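Side-chain contacts in Emp46p (Saccharomyces cerevisiae, PDB 2A6V), which is a lectin-like cargo receptor whose carbohydrate recognition domain binds potassium, and which takes part in the secretion of glycoproteins: residues D119-S124 with S141-S146; L171-M176 with C181-K186. All blocks are in the same frame, centred on the assembly; numbering follows the deposited sequence.

Contact 1. Residues D119-S124 with S141-S146; sequences DKLGES and SPYFAS. With K (potassium ion), chain C.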
loop_
_atom_site.group_PDB
_atom_site.type_symbol
_atom_site.label_atom_id
_atom_site.label_comp_id
_atom_site.label_asym_id
_atom_site.label_seq_id
_atom_site.Cartn_x
_atom_site.Cartn_y
_atom_site.Cartn_z
ATOM N N ASP A 119 -4.756 9.556 15.023
ATOM C CA ASP A 119 -5.140 10.660 15.916
ATOM C C ASP A 119 -4.791 10.379 17.354
ATOM O O ASP A 119 -4.683 11.306 18.136
ATOM C CB ASP A 119 -6.595 11.063 15.773
ATOM C CG ASP A 119 -7.528 9.915 15.828
ATOM O OD1 ASP A 119 -7.615 9.146 14.825
ATOM O OD2 ASP A 119 -8.296 9.767 16.799
ATOM N N LYS A 120 -4.598 9.110 17.697
ATOM C CA LYS A 120 -4.201 8.755 19.063
ATOM C C LYS A 120 -2.824 8.105 19.190
ATOM O O LYS A 120 -2.149 8.296 20.211
ATOM C CB LYS A 120 -5.282 7.903 19.711
ATOM C CG LYS A 120 -6.560 8.714 19.967
ATOM C CD LYS A 120 -7.647 7.889 20.579
ATOM C CE LYS A 120 -8.869 8.764 20.915
ATOM N NZ LYS A 120 -9.958 7.935 21.518
ATOM N N LEU A 121 -2.382 7.362 18.176
ATOM C CA LEU A 121 -1.033 6.751 18.201
ATOM C C LEU A 121 0.069 7.665 17.685
ATOM O O LEU A 121 1.274 7.459 17.950
ATOM C CB LEU A 121 -1.004 5.509 17.337
ATOM C CG LEU A 121 -1.898 4.339 17.709
ATOM C CD1 LEU A 121 -1.866 3.304 16.586
ATOM C CD2 LEU A 121 -1.467 3.740 19.011
ATOM N N GLY A 122 -0.317 8.633 16.870
ATOM C CA GLY A 122 0.631 9.386 16.092
ATOM C C GLY A 122 1.190 8.533 14.961
ATOM O O GLY A 122 0.504 7.692 14.398
ATOM N N GLU A 123 2.458 8.772 14.680
ATOM C CA GLU A 123 3.181 8.210 13.539
ATOM C C GLU A 123 3.196 6.684 13.625
ATOM O O GLU A 123 3.755 6.102 14.558
ATOM C CB GLU A 123 4.578 8.786 13.569
ATOM C CG GLU A 123 5.222 8.931 12.227
ATOM C CD GLU A 123 6.518 9.728 12.253
ATOM O OE1 GLU A 123 7.181 9.689 11.210
ATOM O OE2 GLU A 123 6.896 10.362 13.276
ATOM N N SER A 124 2.512 6.027 12.699
ATOM C CA SER A 124 2.169 4.630 12.868
ATOM C C SER A 124 1.758 3.926 11.591
ATOM O O SER A 124 1.471 4.588 10.580
ATOM C CB SER A 124 1.017 4.500 13.885
ATOM O OG SER A 124 -0.141 5.157 13.403
ATOM N N SER A 141 -13.685 4.390 13.142
ATOM C CA SER A 141 -13.648 2.976 12.787
ATOM C C SER A 141 -12.394 2.332 13.341
ATOM O O SER A 141 -11.330 2.936 13.318
ATOM C CB SER A 141 -13.666 2.756 11.280
ATOM O OG SER A 141 -14.842 3.292 10.744
ATOM N N PRO A 142 -12.519 1.139 13.907
ATOM C CA PRO A 142 -11.357 0.478 14.502
ATOM C C PRO A 142 -10.411 -0.167 13.504
ATOM O O PRO A 142 -10.870 -0.708 12.498
ATOM C CB PRO A 142 -11.979 -0.609 15.381
ATOM C CG PRO A 142 -13.297 -0.893 14.773
ATOM C CD PRO A 142 -13.761 0.369 14.127
ATOM N N TYR A 143 -9.121 -0.099 13.802
ATOM C CA TYR A 143 -8.110 -0.939 13.148
ATOM C C TYR A 143 -7.961 -2.220 13.960
ATOM O O TYR A 143 -8.257 -2.241 15.170
ATOM C CB TYR A 143 -6.760 -0.201 13.017
ATOM C CG TYR A 143 -6.273 0.477 14.278
ATOM C CD1 TYR A 143 -5.640 -0.247 15.276
ATOM C CD2 TYR A 143 -6.426 1.846 14.460
ATOM C CE1 TYR A 143 -5.198 0.377 16.416
ATOM C CE2 TYR A 143 -5.983 2.481 15.609
ATOM C CZ TYR A 143 -5.386 1.716 16.597
ATOM O OH TYR A 143 -4.919 2.305 17.772
ATOM N N PHE A 144 -7.545 -3.289 13.302
ATOM C CA PHE A 144 -7.375 -4.590 13.957
ATOM C C PHE A 144 -5.938 -4.856 14.409
ATOM O O PHE A 144 -5.689 -5.739 15.233
ATOM C CB PHE A 144 -7.869 -5.743 13.093
ATOM C CG PHE A 144 -7.014 -6.022 11.908
ATOM C CD1 PHE A 144 -5.912 -6.883 12.002
ATOM C CD2 PHE A 144 -7.296 -5.447 10.686
ATOM C CE1 PHE A 144 -5.107 -7.134 10.886
ATOM C CE2 PHE A 144 -6.493 -5.693 9.593
ATOM C CZ PHE A 144 -5.408 -6.549 9.684
ATOM N N ALA A 145 -5.004 -4.076 13.888
ATOM C CA ALA A 145 -3.609 -4.184 14.271
ATOM C C ALA A 145 -2.891 -2.874 14.038
ATOM O O ALA A 145 -3.337 -2.023 13.268
ATOM C CB ALA A 145 -2.934 -5.278 13.493
ATOM N N SER A 146 -1.767 -2.708 14.719
ATOM C CA SER A 146 -1.005 -1.472 14.631
ATOM C C SER A 146 0.414 -1.661 15.124
ATOM O O SER A 146 0.716 -2.608 15.844
ATOM C CB SER A 146 -1.684 -0.348 15.394
ATOM O OG SER A 146 -1.583 -0.559 16.801
HETATM K K K C . -9.505 4.764 13.797
HETATM O O HOH W 1 -7.583 6.381 15.080
HETATM O O HOH W 2 -9.542 3.345 16.269
#

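Contact 2. Residues L171-M176 with C181-K186; sequences LLKLQM and CFQTRK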
loop_
_atom_site.group_PDB
_atom_site.type_symbol
_atom_site.label_atom_id
_atom_site.label_comp_id
_atom_site.label_asym_id
_atom_site.label_seq_id
_atom_site.Cartn_x
_atom_site.Cartn_y
_atom_site.Cartn_z
ATOM N N LEU A 171 -2.132 -17.214 8.264
ATOM C CA LEU A 171 -1.199 -16.344 8.958
ATOM C C LEU A 171 -0.738 -15.252 7.995
ATOM O O LEU A 171 -0.187 -15.544 6.947
ATOM C CB LEU A 171 -0.005 -17.124 9.484
ATOM C CG LEU A 171 1.000 -16.322 10.306
ATOM C CD1 LEU A 171 0.370 -15.692 11.551
ATOM C CD2 LEU A 171 2.184 -17.169 10.677
ATOM N N LEU A 172 -0.992 -14.008 8.383
ATOM C CA LEU A 172 -0.473 -12.825 7.713
ATOM C C LEU A 172 0.490 -12.127 8.668
ATOM O O LEU A 172 0.146 -11.827 9.820
ATOM C CB LEU A 172 -1.613 -11.891 7.350
ATOM C CG LEU A 172 -1.217 -10.736 6.426
ATOM C CD1 LEU A 172 -2.373 -10.377 5.539
ATOM C CD2 LEU A 172 -0.740 -9.507 7.240
ATOM N N LYS A 173 1.712 -11.893 8.202
ATOM C CA LYS A 173 2.708 -11.144 8.935
ATOM C C LYS A 173 3.035 -9.867 8.178
ATOM O O LYS A 173 3.180 -9.878 6.962
ATOM C CB LYS A 173 3.977 -11.975 9.080
ATOM C CG LYS A 173 5.058 -11.372 9.896
ATOM C CD LYS A 173 6.007 -12.458 10.393
ATOM C CE LYS A 173 6.899 -12.954 9.296
ATOM N NZ LYS A 173 7.876 -13.931 9.858
ATOM N N LEU A 174 3.170 -8.783 8.909
ATOM C CA LEU A 174 3.520 -7.508 8.324
ATOM C C LEU A 174 4.772 -7.031 8.998
ATOM O O LEU A 174 4.767 -6.765 10.207
ATOM C CB LEU A 174 2.374 -6.516 8.537
ATOM C CG LEU A 174 2.337 -5.245 7.692
ATOM C CD1 LEU A 174 3.429 -4.324 8.029
ATOM C CD2 LEU A 174 2.322 -5.581 6.192
ATOM N N GLN A 175 5.857 -6.917 8.241
ATOM C CA GLN A 175 7.118 -6.393 8.751
ATOM C C GLN A 175 7.417 -5.035 8.137
ATOM O O GLN A 175 7.086 -4.775 6.989
ATOM C CB GLN A 175 8.273 -7.338 8.412
ATOM C CG GLN A 175 8.167 -8.744 9.000
ATOM C CD GLN A 175 9.125 -9.686 8.313
ATOM O OE1 GLN A 175 8.839 -10.188 7.231
ATOM N NE2 GLN A 175 10.279 -9.897 8.918
ATOM N N MET A 176 8.021 -4.171 8.922
ATOM C CA MET A 176 8.557 -2.892 8.482
ATOM C C MET A 176 10.041 -2.926 8.728
ATOM O O MET A 176 10.491 -3.134 9.857
ATOM C CB MET A 176 7.914 -1.735 9.231
ATOM C CG MET A 176 6.384 -1.729 9.157
ATOM S SD MET A 176 5.703 -1.457 7.519
ATOM C CE MET A 176 6.148 0.155 7.215
ATOM N N CYS A 181 5.674 -5.769 12.693
ATOM C CA CYS A 181 4.697 -4.757 13.072
ATOM C C CYS A 181 3.483 -5.460 13.692
ATOM O O CYS A 181 3.060 -5.120 14.814
ATOM C CB CYS A 181 4.330 -3.929 11.841
ATOM S SG CYS A 181 3.062 -2.667 12.098
ATOM N N PHE A 182 2.941 -6.442 12.997
ATOM C CA PHE A 182 1.885 -7.277 13.532
ATOM C C PHE A 182 1.797 -8.612 12.822
ATOM O O PHE A 182 2.342 -8.787 11.727
ATOM C CB PHE A 182 0.526 -6.566 13.484
ATOM C CG PHE A 182 0.016 -6.310 12.088
ATOM C CD1 PHE A 182 -0.701 -7.269 11.408
ATOM C CD2 PHE A 182 0.201 -5.067 11.488
ATOM C CE1 PHE A 182 -1.179 -7.017 10.118
ATOM C CE2 PHE A 182 -0.268 -4.820 10.217
ATOM C CZ PHE A 182 -0.962 -5.792 9.542
ATOM N N GLN A 183 1.133 -9.568 13.465
ATOM C CA GLN A 183 0.749 -10.827 12.836
ATOM C C GLN A 183 -0.709 -11.080 13.176
ATOM O O GLN A 183 -1.198 -10.635 14.223
ATOM C CB GLN A 183 1.608 -12.015 13.301
ATOM C CG GLN A 183 3.096 -11.837 13.107
ATOM C CD GLN A 183 3.886 -13.124 13.342
ATOM O OE1 GLN A 183 3.653 -14.134 12.675
ATOM N NE2 GLN A 183 4.833 -13.074 14.279
ATOM N N THR A 184 -1.407 -11.747 12.280
ATOM C CA THR A 184 -2.848 -11.937 12.423
ATOM C C THR A 184 -3.302 -13.129 11.601
ATOM O O THR A 184 -2.636 -13.530 10.644
ATOM C CB THR A 184 -3.602 -10.668 11.955
ATOM O OG1 THR A 184 -5.018 -10.839 12.118
ATOM C CG2 THR A 184 -3.410 -10.412 10.455
ATOM N N ARG A 185 -4.456 -13.677 11.969
ATOM C CA ARG A 185 -5.136 -14.694 11.172
ATOM C C ARG A 185 -6.545 -14.228 10.767
ATOM O O ARG A 185 -7.334 -15.007 10.249
ATOM C CB ARG A 185 -5.176 -16.006 11.953
ATOM C CG ARG A 185 -3.866 -16.748 11.908
ATOM C CD ARG A 185 -3.901 -18.123 12.519
ATOM N NE ARG A 185 -2.734 -18.918 12.113
ATOM C CZ ARG A 185 -1.615 -19.048 12.806
ATOM N NH1 ARG A 185 -1.455 -18.449 13.980
ATOM N NH2 ARG A 185 -0.635 -19.796 12.331
ATOM N N LYS A 186 -6.821 -12.934 10.950
ATOM C CA LYS A 186 -8.139 -12.352 10.683
ATOM C C LYS A 186 -8.414 -12.072 9.208
ATOM O O LYS A 186 -9.574 -11.975 8.796
ATOM C CB LYS A 186 -8.292 -11.031 11.446
ATOM C CG LYS A 186 -8.305 -11.168 12.954
ATOM C CD LYS A 186 -8.794 -9.885 13.626
ATOM C CE LYS A 186 -9.076 -10.114 15.112
ATOM N NZ LYS A 186 -9.428 -8.849 15.820
#

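Contact 1. Residues D119-S124 with S141-S146
Leu121 reaches across to Tyr143 and Ser146 with its CD1 methyl, which lies 3.4 Å from Tyr143 OH and 3.8 Å from Ser146 CB. The leucine and the tyrosine approach from opposite directions, and the methyl meets the phenol end of the ring at a slant. Leu121 suits this place because one methyl, CD1, can touch both the phenol end of the tyrosine and the small serine; the other methyl only skirts the hydroxyl. With CG anti to its own carbonyl carbon (chi1 -62°), Leu121 carries its methyls toward segment 141-146. Ser146, on the edge strand that runs on to 148, is short enough to let the methyl approach its CB. On the loop side, Ser124 OG donates to Gly122 O at 2.8 Å and so spans the corner at Glu123; the positive phi of Gly122 is easily adopted by a residue without a side chain. Beside this packing sits a potassium ion, bound by Ser141 O at 2.6 Å and by two waters. One of these waters donates to Asp119 OD1 at 2.8 Å, which makes the aspartate a second-shell residue, acting through the water. Tyr128 OH and the carbonyls of Ile138 and Glu139 complete the site, a metal site built from the 138-141 loop, a strand tyrosine and water, at the surface of a legume-like lectin β-sandwich.

Contact 2. Residues L171-M176 with C181-K186
Two antiparallel strands of a β hairpin pair here, at one margin of a seven-stranded sheet, with 179-184 as its outermost strand in the chain. Leu172 with Thr184 and Leu174 with Phe182 are hydrogen-bonded pairs, and Lys173 with Gln183 is the non-hydrogen-bonded pair between them. Leu172 N donates to Thr184 O at 2.8 Å, almost straight at 177°. Near the turn, Leu174 O accepts from Cys181 N at 2.8 Å and, weakly, from Phe182 N at 3.4 Å, because both residues face Leu174.

On the buried face, the Phe182 ring receives Leu174 CB over one face, 3.7 Å from its centroid, in a CH-pi contact. Phe182 takes chi1 66°, which turns its ring in toward the neighbouring strand, and Leu172 CD2 also meets Phe182 CE1 at 3.8 Å. Bulky apolar residues suit this side, which faces the interior of the sandwich. The other side carries long polar chains: Lys173 and Gln183 run side by side, their aliphatic parts in contact and Lys173 CD 3.7 Å from Gln183 OE1. At the far end, Leu171 CD1 lies 4.0 Å above the plane of the Arg185 guanidinium, while Arg185 NH2 hydrogen-bonds to Asp168 O. Thr184 OG1 accepts from Lys186 N in an ST turn as the strand ends. Cys181, disulfide-bonded to Cys147, fixes the hairpin to the opposing sheet, and its shared pairing with Phe182 opposite Leu174 is a classic β bulge.

In the fold
Both segments of contact 1 precede those of contact 2 in the chain, and the two centres lie about 15 Å apart. They belong to the two different antiparallel sheets of the β-sandwich: segment 141-146 leads into the outermost strand 145-148 of one sheet, whereas 181-184 is the end of the outermost strand 179-184 of the other, with 171-176 the next strand in. These margins meet directly. Ala145 CB packs 3.4 Å from Phe182 CG, and the Phe144 ring rests near Thr184 CG2 and Phe182. Besides the disulfide, then, side-chain packing joins the margins, and the chain that supplies Ser141 to the potassium site is continuous with a strand pinned to the opposite sheet.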